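Local coordinates for Low molecular weight protein-tyrosine-phosphatase ptpA (PDB 3ROF) that catalyses the hydrolysis of phosphotyrosine in proteins to tyrosine and phosphate, and probably serves as a secreted effector that counteracts host defences during infection, at residues A[6-11]-A[38-43]; A[16-21]-A[124-129]; A[85-90]-A[107-112]; A[114-119]-A[140-145]. One frame throughout, in Å; residues are numbered along the deposited sequence.

Contact 1. Residues A[6-11]-A[38-43]; sequences MVDVAF and DIKVHS. With PO4 (phosphate ion), chain D.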
loop_
_atom_site.group_PDB
_atom_site.type_symbol
_atom_site.label_atom_id
_atom_site.label_comp_id
_atom_site.label_asym_id
_atom_site.label_seq_id
_atom_site.Cartn_x
_atom_site.Cartn_y
_atom_site.Cartn_z
ATOM N N MET A 6 -10.798 14.704 -2.751
ATOM C CA MET A 6 -9.763 13.739 -2.788
ATOM C C MET A 6 -10.238 12.451 -2.185
ATOM O O MET A 6 -11.163 12.412 -1.344
ATOM C CB MET A 6 -8.530 14.214 -2.041
ATOM C CG MET A 6 -7.382 13.288 -2.311
ATOM S SD MET A 6 -6.172 13.942 -3.429
ATOM C CE MET A 6 -6.906 15.414 -4.129
ATOM N N VAL A 7 -9.616 11.378 -2.632
ATOM C CA VAL A 7 -9.788 10.130 -1.948
ATOM C C VAL A 7 -8.414 9.633 -1.497
ATOM O O VAL A 7 -7.394 9.949 -2.117
ATOM C CB VAL A 7 -10.552 9.064 -2.746
ATOM C CG1 VAL A 7 -11.954 9.567 -3.115
ATOM C CG2 VAL A 7 -9.802 8.673 -3.913
ATOM N N ASP A 8 -8.416 8.888 -0.399
ATOM C CA ASP A 8 -7.197 8.409 0.192
ATOM C C ASP A 8 -7.103 6.904 0.062
ATOM O O ASP A 8 -8.054 6.194 0.415
ATOM C CB ASP A 8 -7.160 8.796 1.658
ATOM C CG ASP A 8 -7.109 10.275 1.846
ATOM O OD1 ASP A 8 -6.026 10.856 1.665
ATOM O OD2 ASP A 8 -8.165 10.869 2.141
ATOM N N VAL A 9 -5.959 6.429 -0.427
ATOM C CA VAL A 9 -5.664 5.003 -0.470
ATOM C C VAL A 9 -4.454 4.722 0.381
ATOM O O VAL A 9 -3.436 5.404 0.242
ATOM C CB VAL A 9 -5.464 4.453 -1.948
ATOM C CG1 VAL A 9 -4.453 5.202 -2.740
ATOM C CG2 VAL A 9 -5.174 2.981 -1.966
ATOM N N ALA A 10 -4.535 3.715 1.246
ATOM C CA ALA A 10 -3.383 3.291 2.062
ATOM C C ALA A 10 -3.025 1.882 1.745
ATOM O O ALA A 10 -3.873 1.002 1.806
ATOM C CB ALA A 10 -3.688 3.387 3.546
ATOM N N PHE A 11 -1.753 1.651 1.460
ATOM C CA PHE A 11 -1.203 0.298 1.424
ATOM C C PHE A 11 -0.781 -0.066 2.834
ATOM O O PHE A 11 -0.174 0.746 3.541
ATOM C CB PHE A 11 -0.020 0.245 0.452
ATOM C CG PHE A 11 -0.414 0.509 -0.961
ATOM C CD1 PHE A 11 -1.030 -0.493 -1.713
ATOM C CD2 PHE A 11 -0.217 1.755 -1.534
ATOM C CE1 PHE A 11 -1.406 -0.243 -3.026
ATOM C CE2 PHE A 11 -0.564 1.985 -2.843
ATOM C CZ PHE A 11 -1.170 1.010 -3.590
ATOM N N ASP A 38 -6.703 13.334 -7.926
ATOM C CA ASP A 38 -7.557 13.322 -6.746
ATOM C C ASP A 38 -7.409 12.077 -5.922
ATOM O O ASP A 38 -8.307 11.770 -5.146
ATOM C CB ASP A 38 -8.999 13.545 -7.139
ATOM C CG ASP A 38 -9.193 14.886 -7.766
ATOM O OD1 ASP A 38 -8.774 15.893 -7.158
ATOM O OD2 ASP A 38 -9.720 14.939 -8.899
ATOM N N ILE A 39 -6.309 11.349 -6.095
ATOM C CA ILE A 39 -6.012 10.199 -5.240
ATOM C C ILE A 39 -4.719 10.473 -4.473
ATOM O O ILE A 39 -3.660 10.685 -5.080
ATOM C CB ILE A 39 -5.888 8.898 -6.042
ATOM C CG1 ILE A 39 -7.198 8.580 -6.765
ATOM C CG2 ILE A 39 -5.509 7.749 -5.131
ATOM C CD1 ILE A 39 -7.093 7.427 -7.757
ATOM N N LYS A 40 -4.819 10.463 -3.146
ATOM C CA LYS A 40 -3.665 10.639 -2.259
ATOM C C LYS A 40 -3.270 9.298 -1.673
ATOM O O LYS A 40 -4.148 8.527 -1.286
ATOM C CB LYS A 40 -4.010 11.600 -1.132
ATOM C CG LYS A 40 -2.826 11.955 -0.274
ATOM C CD LYS A 40 -3.139 13.011 0.783
ATOM C CE LYS A 40 -1.916 13.282 1.656
ATOM N NZ LYS A 40 -2.200 14.240 2.766
ATOM N N VAL A 41 -1.977 8.982 -1.701
ATOM C CA VAL A 41 -1.496 7.675 -1.301
ATOM C C VAL A 41 -0.800 7.749 0.052
ATOM O O VAL A 41 -0.102 8.741 0.358
ATOM C CB VAL A 41 -0.550 7.107 -2.367
ATOM C CG1 VAL A 41 -0.347 5.618 -2.150
ATOM C CG2 VAL A 41 -1.083 7.333 -3.781
ATOM N N HIS A 42 -0.994 6.689 0.836
ATOM C CA HIS A 42 -0.435 6.559 2.179
ATOM C C HIS A 42 0.066 5.140 2.374
ATOM O O HIS A 42 -0.283 4.239 1.604
ATOM C CB HIS A 42 -1.534 6.791 3.216
ATOM C CG HIS A 42 -2.304 8.049 3.024
ATOM N ND1 HIS A 42 -2.108 9.189 3.780
ATOM C CD2 HIS A 42 -3.328 8.327 2.197
ATOM C CE1 HIS A 42 -2.973 10.118 3.407
ATOM N NE2 HIS A 42 -3.733 9.613 2.462
ATOM N N SER A 43 0.763 4.899 3.475
ATOM C CA SER A 43 1.062 3.542 3.879
ATOM C C SER A 43 1.171 3.442 5.397
ATOM O O SER A 43 1.518 4.424 6.078
ATOM C CB SER A 43 2.334 3.031 3.207
ATOM O OG SER A 43 3.477 3.775 3.588
HETATM P P PO4 D . -0.098 10.475 6.469
HETATM O O1 PO4 D . -0.340 11.712 5.640
HETATM O O2 PO4 D . -1.014 10.499 7.653
HETATM O O3 PO4 D . -0.453 9.178 5.762
HETATM O O4 PO4 D . 1.312 10.402 7.003
#

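Contact 2. Residues A[16-21]-A[124-129]; sequences NICRSP and PDPYYT. With PO4 (phosphate ion), chain C.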
loop_
_atom_site.group_PDB
_atom_site.type_symbol
_atom_site.label_atom_id
_atom_site.label_comp_id
_atom_site.label_asym_id
_atom_site.label_seq_id
_atom_site.Cartn_x
_atom_site.Cartn_y
_atom_site.Cartn_z
ATOM N N ASN A 16 5.736 -1.735 7.482
ATOM C CA ASN A 16 5.776 -0.473 6.758
ATOM C C ASN A 16 7.232 -0.075 6.427
ATOM O O ASN A 16 7.557 1.106 6.465
ATOM C CB ASN A 16 5.039 0.664 7.481
ATOM C CG ASN A 16 4.777 1.892 6.620
ATOM O OD1 ASN A 16 4.789 3.011 7.139
ATOM N ND2 ASN A 16 4.485 1.719 5.323
ATOM N N ILE A 17 8.042 -1.071 6.061
ATOM C CA ILE A 17 9.381 -0.832 5.561
ATOM C C ILE A 17 9.639 -1.468 4.208
ATOM O O ILE A 17 10.486 -0.947 3.478
ATOM C CB ILE A 17 10.481 -1.199 6.607
ATOM C CG1 ILE A 17 10.312 -2.634 7.137
ATOM C CG2 ILE A 17 10.506 -0.193 7.720
ATOM C CD1 ILE A 17 11.540 -3.152 7.836
ATOM N N CYS A 18 8.953 -2.557 3.860
ATOM C CA CYS A 18 9.277 -3.232 2.594
ATOM C C CYS A 18 8.133 -3.067 1.607
ATOM O O CYS A 18 8.260 -2.323 0.604
ATOM C CB CYS A 18 9.588 -4.710 2.793
ATOM S SG CYS A 18 11.025 -5.022 3.865
ATOM N N ARG A 19 7.033 -3.759 1.817
ATOM C CA ARG A 19 5.983 -3.865 0.788
ATOM C C ARG A 19 5.152 -2.619 0.601
ATOM O O ARG A 19 5.024 -2.101 -0.509
ATOM C CB ARG A 19 5.067 -5.056 1.080
ATOM C CG ARG A 19 5.756 -6.394 0.910
ATOM C CD ARG A 19 5.005 -7.573 1.534
ATOM N NE ARG A 19 5.029 -7.462 2.969
ATOM C CZ ARG A 19 4.332 -8.212 3.798
ATOM N NH1 ARG A 19 3.588 -9.198 3.310
ATOM N NH2 ARG A 19 4.381 -7.995 5.110
ATOM N N SER A 20 4.535 -2.121 1.673
ATOM C CA SER A 20 3.648 -0.988 1.486
ATOM C C SER A 20 4.382 0.294 1.089
ATOM O O SER A 20 3.814 1.057 0.324
ATOM C CB SER A 20 2.697 -0.785 2.667
ATOM O OG SER A 20 3.350 -0.463 3.888
ATOM N N PRO A 21 5.629 0.565 1.540
ATOM C CA PRO A 21 6.289 1.743 0.999
ATOM C C PRO A 21 6.553 1.588 -0.498
ATOM O O PRO A 21 6.466 2.552 -1.263
ATOM C CB PRO A 21 7.611 1.833 1.803
ATOM C CG PRO A 21 7.284 1.142 3.090
ATOM C CD PRO A 21 6.397 -0.025 2.666
ATOM N N PRO A 124 4.399 -12.136 -0.541
ATOM C CA PRO A 124 5.326 -12.597 0.512
ATOM C C PRO A 124 6.196 -11.483 1.034
ATOM O O PRO A 124 6.522 -10.565 0.322
ATOM C CB PRO A 124 6.190 -13.659 -0.183
ATOM C CG PRO A 124 5.385 -14.066 -1.388
ATOM C CD PRO A 124 4.681 -12.777 -1.827
ATOM N N ASP A 125 6.577 -11.579 2.290
ATOM C CA ASP A 125 7.306 -10.513 2.950
ATOM C C ASP A 125 8.799 -10.585 2.639
ATOM O O ASP A 125 9.494 -11.531 3.071
ATOM C CB ASP A 125 7.086 -10.618 4.462
ATOM C CG ASP A 125 7.656 -9.450 5.247
ATOM O OD1 ASP A 125 8.321 -8.582 4.645
ATOM O OD2 ASP A 125 7.409 -9.423 6.483
ATOM N N PRO A 126 9.334 -9.620 1.881
ATOM C CA PRO A 126 10.744 -9.683 1.502
ATOM C C PRO A 126 11.676 -9.296 2.634
ATOM O O PRO A 126 12.892 -9.472 2.470
ATOM C CB PRO A 126 10.812 -8.699 0.345
ATOM C CG PRO A 126 9.827 -7.615 0.752
ATOM C CD PRO A 126 8.684 -8.379 1.397
ATOM N N TYR A 127 11.167 -8.898 3.786
ATOM C CA TYR A 127 12.004 -8.786 4.977
ATOM C C TYR A 127 12.736 -10.116 5.189
ATOM O O TYR A 127 13.886 -10.140 5.638
ATOM C CB TYR A 127 11.125 -8.487 6.181
ATOM C CG TYR A 127 11.850 -8.360 7.483
ATOM C CD1 TYR A 127 12.240 -7.122 7.913
ATOM C CD2 TYR A 127 12.050 -9.451 8.321
ATOM C CE1 TYR A 127 12.857 -6.941 9.139
ATOM C CE2 TYR A 127 12.660 -9.293 9.562
ATOM C CZ TYR A 127 13.063 -8.031 9.957
ATOM O OH TYR A 127 13.667 -7.854 11.186
ATOM N N TYR A 128 12.035 -11.222 4.904
ATOM C CA TYR A 128 12.607 -12.546 4.977
ATOM C C TYR A 128 13.154 -12.986 3.637
ATOM O O TYR A 128 14.295 -13.447 3.548
ATOM C CB TYR A 128 11.553 -13.544 5.485
ATOM C CG TYR A 128 11.039 -13.214 6.875
ATOM C CD1 TYR A 128 11.863 -13.361 7.966
ATOM C CD2 TYR A 128 9.781 -12.682 7.084
ATOM C CE1 TYR A 128 11.472 -13.046 9.225
ATOM C CE2 TYR A 128 9.352 -12.346 8.387
ATOM C CZ TYR A 128 10.220 -12.532 9.450
ATOM O OH TYR A 128 9.874 -12.225 10.750
ATOM N N THR A 129 12.357 -12.926 2.576
ATOM C CA THR A 129 12.753 -13.586 1.338
ATOM C C THR A 129 13.857 -12.846 0.597
ATOM O O THR A 129 14.507 -13.433 -0.268
ATOM C CB THR A 129 11.583 -13.690 0.342
ATOM O OG1 THR A 129 11.239 -12.371 -0.086
ATOM C CG2 THR A 129 10.347 -14.343 0.962
HETATM P P PO4 C . 7.008 -5.344 5.411
HETATM O O1 PO4 C . 6.672 -5.474 3.949
HETATM O O2 PO4 C . 5.918 -5.893 6.304
HETATM O O3 PO4 C . 8.323 -6.151 5.662
HETATM O O4 PO4 C . 7.374 -3.924 5.774
#

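Contact 3. Residues A[85-90]-A[107-112]; sequences DYIVAM and GQLFKL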
loop_
_atom_site.group_PDB
_atom_site.type_symbol
_atom_site.label_atom_id
_atom_site.label_comp_id
_atom_site.label_asym_id
_atom_site.label_seq_id
_atom_site.Cartn_x
_atom_site.Cartn_y
_atom_site.Cartn_z
ATOM N N ASP A 85 -10.280 5.784 2.545
ATOM C CA ASP A 85 -11.318 5.364 1.610
ATOM C C ASP A 85 -11.064 3.952 1.066
ATOM O O ASP A 85 -12.015 3.160 0.897
ATOM C CB ASP A 85 -11.436 6.339 0.452
ATOM C CG ASP A 85 -11.825 7.715 0.925
ATOM O OD1 ASP A 85 -12.925 7.840 1.476
ATOM O OD2 ASP A 85 -11.016 8.653 0.843
ATOM N N TYR A 86 -9.793 3.658 0.776
ATOM C CA TYR A 86 -9.386 2.359 0.264
ATOM C C TYR A 86 -8.185 1.908 1.051
ATOM O O TYR A 86 -7.262 2.698 1.242
ATOM C CB TYR A 86 -9.021 2.430 -1.216
ATOM C CG TYR A 86 -10.177 2.943 -2.044
ATOM C CD1 TYR A 86 -11.143 2.075 -2.552
ATOM C CD2 TYR A 86 -10.338 4.311 -2.263
ATOM C CE1 TYR A 86 -12.259 2.573 -3.236
ATOM C CE2 TYR A 86 -11.429 4.799 -2.953
ATOM C CZ TYR A 86 -12.359 3.920 -3.444
ATOM O OH TYR A 86 -13.445 4.418 -4.131
ATOM N N ILE A 87 -8.220 0.677 1.527
ATOM C CA ILE A 87 -7.109 0.081 2.295
ATOM C C ILE A 87 -6.695 -1.176 1.535
ATOM O O ILE A 87 -7.527 -2.066 1.304
ATOM C CB ILE A 87 -7.519 -0.253 3.755
ATOM C CG1 ILE A 87 -8.056 1.004 4.452
ATOM C CG2 ILE A 87 -6.346 -0.817 4.498
ATOM C CD1 ILE A 87 -8.575 0.741 5.784
ATOM N N VAL A 88 -5.427 -1.256 1.155
ATOM C CA VAL A 88 -4.953 -2.321 0.308
ATOM C C VAL A 88 -3.833 -3.048 1.071
ATOM O O VAL A 88 -2.706 -2.548 1.196
ATOM C CB VAL A 88 -4.455 -1.801 -1.045
ATOM C CG1 VAL A 88 -3.949 -2.976 -1.907
ATOM C CG2 VAL A 88 -5.586 -1.036 -1.751
ATOM N N ALA A 89 -4.184 -4.223 1.574
ATOM C CA ALA A 89 -3.319 -5.054 2.393
ATOM C C ALA A 89 -2.455 -5.942 1.512
ATOM O O ALA A 89 -2.854 -6.305 0.413
ATOM C CB ALA A 89 -4.183 -5.930 3.283
ATOM N N MET A 90 -1.301 -6.375 2.046
ATOM C CA MET A 90 -0.438 -7.262 1.286
ATOM C C MET A 90 -0.752 -8.743 1.435
ATOM O O MET A 90 -0.699 -9.472 0.431
ATOM C CB MET A 90 1.020 -6.972 1.632
ATOM C CG MET A 90 1.412 -5.539 1.300
ATOM S SD MET A 90 1.418 -5.278 -0.488
ATOM C CE MET A 90 1.262 -3.521 -0.541
ATOM N N GLY A 107 -13.662 2.286 5.443
ATOM C CA GLY A 107 -13.164 2.197 4.083
ATOM C C GLY A 107 -13.254 0.795 3.529
ATOM O O GLY A 107 -13.489 -0.161 4.265
ATOM N N GLN A 108 -13.004 0.671 2.235
ATOM C CA GLN A 108 -13.016 -0.611 1.529
ATOM C C GLN A 108 -11.652 -1.271 1.671
ATOM O O GLN A 108 -10.639 -0.692 1.306
ATOM C CB GLN A 108 -13.312 -0.378 0.070
ATOM C CG GLN A 108 -14.695 0.228 -0.123
ATOM C CD GLN A 108 -14.963 0.568 -1.540
ATOM O OE1 GLN A 108 -14.844 -0.294 -2.402
ATOM N NE2 GLN A 108 -15.330 1.811 -1.812
ATOM N N LEU A 109 -11.668 -2.505 2.141
ATOM C CA LEU A 109 -10.437 -3.249 2.418
ATOM C C LEU A 109 -10.276 -4.371 1.397
ATOM O O LEU A 109 -11.166 -5.207 1.228
ATOM C CB LEU A 109 -10.529 -3.814 3.832
ATOM C CG LEU A 109 -9.386 -4.715 4.320
ATOM C CD1 LEU A 109 -8.050 -4.028 4.283
ATOM C CD2 LEU A 109 -9.698 -5.198 5.702
ATOM N N PHE A 110 -9.127 -4.390 0.728
ATOM C CA PHE A 110 -8.793 -5.372 -0.319
ATOM C C PHE A 110 -7.396 -5.890 -0.046
ATOM O O PHE A 110 -6.630 -5.242 0.655
ATOM C CB PHE A 110 -8.766 -4.720 -1.690
ATOM C CG PHE A 110 -10.059 -4.151 -2.106
ATOM C CD1 PHE A 110 -11.046 -4.977 -2.608
ATOM C CD2 PHE A 110 -10.302 -2.798 -2.093
ATOM C CE1 PHE A 110 -12.260 -4.462 -3.040
ATOM C CE2 PHE A 110 -11.547 -2.276 -2.527
ATOM C CZ PHE A 110 -12.494 -3.118 -2.996
ATOM N N LYS A 111 -7.036 -7.013 -0.672
ATOM C CA LYS A 111 -5.641 -7.401 -0.861
ATOM C C LYS A 111 -5.168 -6.893 -2.211
ATOM O O LYS A 111 -5.912 -6.886 -3.175
ATOM C CB LYS A 111 -5.473 -8.910 -0.799
ATOM C CG LYS A 111 -5.676 -9.482 0.571
ATOM C CD LYS A 111 -5.459 -11.056 0.502
ATOM C CE LYS A 111 -5.704 -11.771 1.801
ATOM N NZ LYS A 111 -5.526 -13.209 1.523
ATOM N N LEU A 112 -3.895 -6.492 -2.270
ATOM C CA LEU A 112 -3.281 -5.992 -3.489
ATOM C C LEU A 112 -3.566 -6.895 -4.671
ATOM O O LEU A 112 -3.912 -6.413 -5.776
ATOM C CB LEU A 112 -1.793 -5.844 -3.296
ATOM C CG LEU A 112 -1.019 -5.321 -4.519
ATOM C CD1 LEU A 112 -1.266 -3.862 -4.741
ATOM C CD2 LEU A 112 0.471 -5.572 -4.381
HETATM O O HOH W 1 -14.613 3.803 0.327
#

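Contact 4. Residues A[114-119]-A[140-145]; sequences EFSNME and LSSCDN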
loop_
_atom_site.group_PDB
_atom_site.type_symbol
_atom_site.label_atom_id
_atom_site.label_comp_id
_atom_site.label_asym_id
_atom_site.label_seq_id
_atom_site.Cartn_x
_atom_site.Cartn_y
_atom_site.Cartn_z
ATOM N N GLU A 114 -5.845 -8.902 -5.434
ATOM C CA GLU A 114 -7.197 -8.954 -5.984
ATOM C C GLU A 114 -7.298 -8.152 -7.294
ATOM O O GLU A 114 -8.191 -8.416 -8.107
ATOM C CB GLU A 114 -8.232 -8.429 -4.995
ATOM C CG GLU A 114 -8.403 -9.285 -3.806
ATOM C CD GLU A 114 -9.542 -8.808 -2.964
ATOM O OE1 GLU A 114 -10.721 -9.003 -3.368
ATOM O OE2 GLU A 114 -9.303 -8.207 -1.921
ATOM N N PHE A 115 -6.349 -7.245 -7.509
ATOM C CA PHE A 115 -6.285 -6.407 -8.705
ATOM C C PHE A 115 -5.306 -6.963 -9.743
ATOM O O PHE A 115 -4.985 -6.268 -10.692
ATOM C CB PHE A 115 -5.928 -4.997 -8.309
ATOM C CG PHE A 115 -6.986 -4.369 -7.422
ATOM C CD1 PHE A 115 -8.110 -3.765 -7.981
ATOM C CD2 PHE A 115 -6.867 -4.406 -6.027
ATOM C CE1 PHE A 115 -9.086 -3.231 -7.151
ATOM C CE2 PHE A 115 -7.833 -3.893 -5.203
ATOM C CZ PHE A 115 -8.952 -3.308 -5.765
ATOM N N SER A 116 -4.895 -8.217 -9.577
ATOM C CA SER A 116 -3.884 -8.823 -10.396
ATOM C C SER A 116 -4.375 -10.135 -10.999
ATOM O O SER A 116 -5.121 -10.898 -10.372
ATOM C CB SER A 116 -2.631 -9.098 -9.560
ATOM O OG SER A 116 -1.644 -9.778 -10.302
ATOM N N ASN A 117 -3.892 -10.405 -12.210
ATOM C CA ASN A 117 -4.111 -11.703 -12.831
ATOM C C ASN A 117 -3.160 -12.783 -12.320
ATOM O O ASN A 117 -3.324 -13.958 -12.688
ATOM C CB ASN A 117 -4.021 -11.614 -14.357
ATOM C CG ASN A 117 -2.594 -11.378 -14.868
ATOM O OD1 ASN A 117 -1.620 -11.461 -14.118
ATOM N ND2 ASN A 117 -2.474 -11.072 -16.163
ATOM N N MET A 118 -2.172 -12.412 -11.513
ATOM C CA MET A 118 -1.309 -13.430 -10.939
ATOM C C MET A 118 -2.126 -14.386 -10.082
ATOM O O MET A 118 -3.108 -14.007 -9.475
ATOM C CB MET A 118 -0.188 -12.790 -10.111
ATOM C CG MET A 118 0.772 -11.979 -10.944
ATOM S SD MET A 118 2.110 -11.230 -10.014
ATOM C CE MET A 118 3.066 -12.680 -9.609
ATOM N N GLU A 119 -1.718 -15.653 -10.055
ATOM C CA GLU A 119 -2.458 -16.684 -9.313
ATOM C C GLU A 119 -2.357 -16.498 -7.800
ATOM O O GLU A 119 -3.263 -16.873 -7.049
ATOM C CB GLU A 119 -1.970 -18.073 -9.701
ATOM N N LEU A 140 3.380 -3.939 -9.877
ATOM C CA LEU A 140 3.131 -3.521 -11.257
ATOM C C LEU A 140 1.962 -4.285 -11.860
ATOM O O LEU A 140 1.212 -3.751 -12.685
ATOM C CB LEU A 140 4.380 -3.691 -12.128
ATOM C CG LEU A 140 5.164 -2.405 -12.320
ATOM C CD1 LEU A 140 5.661 -1.823 -11.006
ATOM C CD2 LEU A 140 6.307 -2.674 -13.278
ATOM N N SER A 141 1.744 -5.537 -11.463
ATOM C CA SER A 141 0.677 -6.321 -12.039
ATOM C C SER A 141 -0.700 -5.815 -11.604
ATOM O O SER A 141 -1.693 -6.073 -12.276
ATOM C CB SER A 141 0.847 -7.785 -11.710
ATOM O OG SER A 141 0.428 -8.129 -10.392
ATOM N N SER A 142 -0.731 -5.104 -10.488
ATOM C CA SER A 142 -1.975 -4.596 -9.890
ATOM C C SER A 142 -2.237 -3.113 -10.074
ATOM O O SER A 142 -3.382 -2.694 -9.923
ATOM C CB SER A 142 -1.972 -4.852 -8.385
ATOM O OG SER A 142 -2.072 -6.215 -8.099
ATOM N N CYS A 143 -1.192 -2.328 -10.361
ATOM C CA CYS A 143 -1.266 -0.905 -10.109
ATOM C C CYS A 143 -2.302 -0.208 -10.998
ATOM O O CYS A 143 -3.148 0.523 -10.468
ATOM C CB CYS A 143 0.129 -0.299 -10.291
ATOM S SG CYS A 143 0.237 1.433 -9.785
ATOM N N ASP A 144 -2.228 -0.398 -12.306
ATOM C CA ASP A 144 -3.208 0.305 -13.155
ATOM C C ASP A 144 -4.630 -0.200 -12.906
ATOM O O ASP A 144 -5.572 0.597 -12.983
ATOM C CB ASP A 144 -2.861 0.172 -14.605
ATOM C CG ASP A 144 -1.716 1.076 -15.004
ATOM O OD1 ASP A 144 -1.645 2.197 -14.510
ATOM O OD2 ASP A 144 -0.954 0.694 -15.934
ATOM N N ASN A 145 -4.831 -1.483 -12.614
ATOM C CA ASN A 145 -6.168 -1.993 -12.332
ATOM C C ASN A 145 -6.732 -1.381 -11.057
ATOM O O ASN A 145 -7.926 -1.043 -10.991
ATOM C CB ASN A 145 -6.119 -3.507 -12.196
ATOM C CG ASN A 145 -5.882 -4.205 -13.492
ATOM O OD1 ASN A 145 -6.164 -3.679 -14.564
ATOM N ND2 ASN A 145 -5.330 -5.401 -13.417
HETATM O O HOH W 2 -2.852 -8.207 -13.689
#

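Contact 1. Residues A[6-11]-A[38-43]
V7, V9 and F11 pair with I39, V41 and S43 in neighbouring parallel strands whose axes come within 4.4 Å at an angle of 27°, the backbone bonds alternating from V7 N to D38 O through to F11 N to H42 O. On the face carrying V7, V9 and F11 the contact is apolar. V9 turns CG1 between its backbone N and carbonyl carbon (chi1 54°), which brings it to 3.6 Å from I39 CG2, while the edge of the F11 ring, at CE2, meets V41 CG1 at 3.7 Å. Helices 19-33 and 132-153 pack on this side.

The face of D8, K40 and H42 is polar. H42 NE2 donates to D8 OD1 over 2.7 Å, nearly within the imidazole plane but on the anti side of the carboxylate and 31° out of its plane. The extended K40 chain runs alongside D8, with CB 3.5 Å from OD1. With its other nitrogen, H42 ND1, the ring donates to O3 of a phosphate ion at 2.6 Å, which R44 also bonds. With this ion bound, probably from the crystallisation liquor, H42 probably carries protons on both nitrogens, and the two bonds would fix its rotation.

Contact 2. Residues A[16-21]-A[124-129]
R19 stacks a guanidinium face on the D125 carboxylate, the planes only 9° apart and D125 CB 3.7 Å above the centre. No N-H points there, so the long 3.6 Å salt bridge from R19 NH2 to D125 OD2 works through charge alone. The in-plane N-H groups go to the phosphate: NE to O1 at 2.8 Å and NH2 to O2 at 2.9 Å, both almost straight. A bend at chi3 (-69°) turns this edge to the ion, which also accepts from the backbone N of I17, C18 and R19. D125 OD1 comes within 2.6 Å of phosphate O3. On the tightly packed side P126 sets its CG 3.6 Å from C18 CB and its CD against R19 CG.

The Y127 side is looser: I17 CD1 meets ring-edge atom Y127 CD1 at 4.0 Å, the exposed ring stacks on a bound-peptide side chain, and a polar side chain of that peptide bonds D125 OD2. R19 and D125, by similarity active-site residue and proton donor, both border the anion of the C13-R19 C-X5-R loop. This loop joins strand 7-13 to helix 19-33, while helix 126-129 faces it, backed through P126 by F132 and V135 of helix 132-153.

Contact 3. Residues A[85-90]-A[107-112]
Y86 and Q108 lie side by side on one face of two parallel strands, where five backbone bonds run from Q108 N to D85 O through to L112 N to A89 O. Both residues set their first side-chain bond anti to the carbonyl carbon, and the extended glutamine follows the tyrosine outward. Q108 NE2 ends 3.5 Å from Y86 CE1, with amide and ring planes 55° apart. Q108 NE2 also donates to a water that in turn donates to D85 O, and D153 accepts from this amide nitrogen and bonds the Y86 hydroxyl as well, while Q108 OE1 bonds the Y149 hydroxyl. Further along the same face, the edges of the Y86 and F110 rings approach at 4.4 Å, CD1 to CE2.

V88 swings CG1 anti to its backbone N (chi1 180°) and so reaches past its strand partner to L112, whose CB lies 3.8 Å away. On the reverse face, L109 CD1 lies 3.6 Å from I87 CG2, the two side chains crossing, while K111 extends its chain to D122 and Q92. At the strand ends, the bent M90 places SD 4.0 Å from L112 CD2.

The pair closes a beta-alpha-beta crossover. Helix 92-101 packs over A89, L109 and K111, helix 132-153 over Y86 and F110, and strand 7-13 borders strand 86-89 on the side away from the edge strand 108-111.

Contact 4. Residues A[114-119]-A[140-145]
S116 OG donates to S141 OG over 2.6 Å, and N145 ND2 to the carbonyl oxygen of F115 over 2.9 Å; together these bonds fasten an irregular loop to one side of helix 132-153. The second is nearly straight (167°): F115 O lies in the plane of the N145 amide, although the nitrogen is tilted 29° from the carbonyl plane. The same oxygen receives a CA-H contact from S142, and F115 CB rests 4.0 Å from S142 CB. M118 adds its sulfur, with SD 3.5 Å from S141 OG. S116 has OG anti to its backbone N (chi1 176°), where it also accepts from M118 N at 2.9 Å, so the hydroxyl is gripped from two directions.

A second shell orients these groups. S141 OG is bonded to M138 O one helical turn earlier, and S142 OG to L112 O just beyond the last strand. A water joins N117 N to S141 O, and the F115 ring meets F110 edge to face.

The S116-M118 bond makes an ST turn. In this low molecular weight phosphatase the turn lies in the connection between the edge strand 108-111 and the segment bearing the proposed proton donor D125, which S116 and F115 bond to the long C-terminal helix.

Contacts 1 and 3 share a four-stranded parallel sheet of order 39-45, 7-13, 86-89, 108-111, centres about 11 Å apart, each pairing a central with an edge strand; contact 1 closes first along the chain. Contact 2, centre about 17 Å from that of contact 3, lies beyond the ends of strands 7-13 and 86-89 and encloses contact 3 in its sequence loop; M90 packs on R19, and S43 of contact 1 probably bonds N16, besides E24. Contact 4, centre about 13 Å from that of contact 3, joins it through L112 with S142 and F110 with F115. The sheet thus carries the phosphate-binding loop; contact 4, nearest atoms about 8 Å from contact 2, lies on the connection leading to the D125 segment.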